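Local coordinates for mannan endo-1,4-beta-mannosidase (Mytilus edulis, PDB 2C0H), which hydrolyses the beta-1,4-linked backbone of mannans at internal positions, cutting mannohexaose, mannopentaose and mannotetraose but leaving mannotriose and mannobiose intact, at residues A[80-85]-A[139-144]. The protein carries 3 engineered substitutions. Numbering follows the deposited sequence.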
loop_
_atom_site.group_PDB
_atom_site.type_symbol
_atom_site.label_atom_id
_atom_site.label_comp_id
_atom_site.label_asym_id
_atom_site.label_seq_id
_atom_site.Cartn_x
_atom_site.Cartn_y
_atom_site.Cartn_z
ATOM N N GLY A 80 21.192 -11.238 -9.865
ATOM C CA GLY A 80 19.869 -10.711 -9.522
ATOM C C GLY A 80 19.060 -11.592 -8.584
ATOM O O GLY A 80 17.903 -11.310 -8.338
ATOM N N TYR A 81 19.641 -12.669 -8.071
ATOM C CA TYR A 81 18.973 -13.438 -7.022
ATOM C C TYR A 81 19.170 -12.771 -5.648
ATOM O O TYR A 81 20.175 -12.117 -5.408
ATOM C CB TYR A 81 19.511 -14.864 -7.014
ATOM C CG TYR A 81 19.061 -15.730 -8.176
ATOM C CD1 TYR A 81 18.069 -16.689 -8.002
ATOM C CD2 TYR A 81 19.632 -15.621 -9.437
ATOM C CE1 TYR A 81 17.648 -17.487 -9.036
ATOM C CE2 TYR A 81 19.212 -16.432 -10.479
ATOM C CZ TYR A 81 18.234 -17.372 -10.267
ATOM O OH TYR A 81 17.788 -18.178 -11.284
ATOM N N VAL A 82 18.231 -12.959 -4.726
ATOM C CA VAL A 82 18.321 -12.391 -3.385
ATOM C C VAL A 82 18.982 -13.423 -2.464
ATOM O O VAL A 82 18.556 -14.586 -2.449
ATOM C CB VAL A 82 16.909 -11.983 -2.863
ATOM C CG1 VAL A 82 16.947 -11.601 -1.403
ATOM C CG2 VAL A 82 16.343 -10.856 -3.729
ATOM N N THR A 83 20.013 -13.006 -1.740
ATOM C CA THR A 83 20.770 -13.897 -0.849
ATOM C C THR A 83 20.422 -13.798 0.643
ATOM O O THR A 83 20.692 -14.719 1.420
ATOM C CB THR A 83 22.283 -13.677 -1.023
ATOM O OG1 THR A 83 22.605 -12.314 -0.722
ATOM C CG2 THR A 83 22.710 -13.996 -2.449
ATOM N N GLY A 84 19.837 -12.683 1.061
ATOM C CA GLY A 84 19.502 -12.489 2.451
ATOM C C GLY A 84 19.213 -11.037 2.717
ATOM O O GLY A 84 18.937 -10.279 1.788
ATOM N N ILE A 85 19.258 -10.689 3.999
ATOM C CA ILE A 85 19.074 -9.328 4.462
ATOM C C ILE A 85 20.190 -8.964 5.430
ATOM O O ILE A 85 20.778 -9.827 6.107
ATOM C CB ILE A 85 17.680 -9.142 5.121
ATOM C CG1 ILE A 85 17.483 -10.108 6.299
ATOM C CG2 ILE A 85 16.586 -9.313 4.067
ATOM C CD1 ILE A 85 16.132 -9.986 6.970
ATOM N N ASP A 139 12.056 -16.562 -0.099
ATOM C CA ASP A 139 12.695 -17.472 0.844
ATOM C C ASP A 139 13.720 -16.800 1.747
ATOM O O ASP A 139 13.808 -17.113 2.925
ATOM C CB ASP A 139 13.374 -18.609 0.073
ATOM C CG ASP A 139 12.390 -19.583 -0.558
ATOM O OD1 ASP A 139 11.176 -19.523 -0.279
ATOM O OD2 ASP A 139 12.839 -20.428 -1.364
ATOM N N HIS A 140 14.497 -15.870 1.194
ATOM C CA HIS A 140 15.645 -15.305 1.890
ATOM C C HIS A 140 15.431 -13.933 2.540
ATOM O O HIS A 140 16.246 -13.507 3.349
ATOM C CB HIS A 140 16.847 -15.251 0.941
ATOM C CG HIS A 140 17.322 -16.599 0.514
ATOM N ND1 HIS A 140 17.800 -17.533 1.411
ATOM C CD2 HIS A 140 17.372 -17.183 -0.704
ATOM C CE1 HIS A 140 18.125 -18.635 0.756
ATOM N NE2 HIS A 140 17.867 -18.452 -0.526
ATOM N N ALA A 141 14.344 -13.258 2.192
ATOM C CA ALA A 141 14.071 -11.911 2.709
ATOM C C ALA A 141 12.643 -11.734 3.224
ATOM O O ALA A 141 12.452 -11.356 4.382
ATOM C CB ALA A 141 14.385 -10.863 1.646
ATOM N N LEU A 142 11.641 -11.999 2.397
ATOM C CA LEU A 142 10.263 -11.674 2.765
ATOM C C LEU A 142 9.763 -12.540 3.927
ATOM O O LEU A 142 9.255 -12.025 4.910
ATOM C CB LEU A 142 9.332 -11.766 1.559
ATOM C CG LEU A 142 7.870 -11.376 1.792
ATOM C CD1 LEU A 142 7.784 -9.984 2.470
ATOM C CD2 LEU A 142 7.101 -11.416 0.509
ATOM N N LYS A 143 9.919 -13.852 3.834
ATOM C CA LYS A 143 9.458 -14.709 4.924
ATOM C C LYS A 143 10.160 -14.419 6.269
ATOM O O LYS A 143 9.485 -14.276 7.295
ATOM C CB LYS A 143 9.517 -16.194 4.526
ATOM C CG LYS A 143 8.418 -16.594 3.596
ATOM C CD LYS A 143 8.383 -18.098 3.357
ATOM C CE LYS A 143 7.181 -18.492 2.569
ATOM N NZ LYS A 143 7.189 -19.969 2.268
ATOM N N PRO A 144 11.506 -14.342 6.292
ATOM C CA PRO A 144 12.217 -13.968 7.524
ATOM C C PRO A 144 11.719 -12.666 8.160
ATOM O O PRO A 144 11.541 -12.599 9.373
ATOM C CB PRO A 144 13.675 -13.848 7.058
ATOM C CG PRO A 144 13.759 -14.788 5.918
ATOM C CD PRO A 144 12.444 -14.706 5.215
#
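Ala141 and Ile85 meet where a small beta-hairpin lies against helix 131-149, one of the outer helices of the TIM barrel of this family 5 glycoside hydrolase. Ile85 CG2 sits 3.6 Å from Ala141 CB, and the same methyl reaches Ala141 CA at 3.9 Å. Val82 comes to that CB as well: its CG1 stops 4.1 Å from Ala141 CB. The single methyl of Ala141 is thus shared by two branched side chains three residues apart along the chain, and Pro74, in the loop just before strand 75-76, touches all three residues.

His140 handles the more exposed side. Its imidazole lies beside the strand backbone, with CD2 3.3 Å from Val82 O and ND1 4.0 Å from Thr83 O; both carbonyls approach the ring obliquely. A chi1 of -65°, with CG anti to the carbonyl carbon, places the ring beside these peptides, while CB packs against Thr83 C.

Farther out, Val82 N is hydrogen-bonded to Ser136 OG, which joins the strand to the same helix about one turn earlier, and Thr83 and Gly84 bond through their backbones to Glu75 in strand 75-76. Strand 82-84 passes the helical segment at 57°, with an axis separation of 6.9 Å. The helix is irregular here: a wider pi-type turn spans 139-142, and Pro144 has no amide hydrogen to give to the preceding turn. Beside that wide turn, Gly84 brings its backbone within 4.8 Å of His140, CA to CA, and its CA-H points at His140 O, with CA 3.5 Å from the oxygen and 158° at the hydrogen.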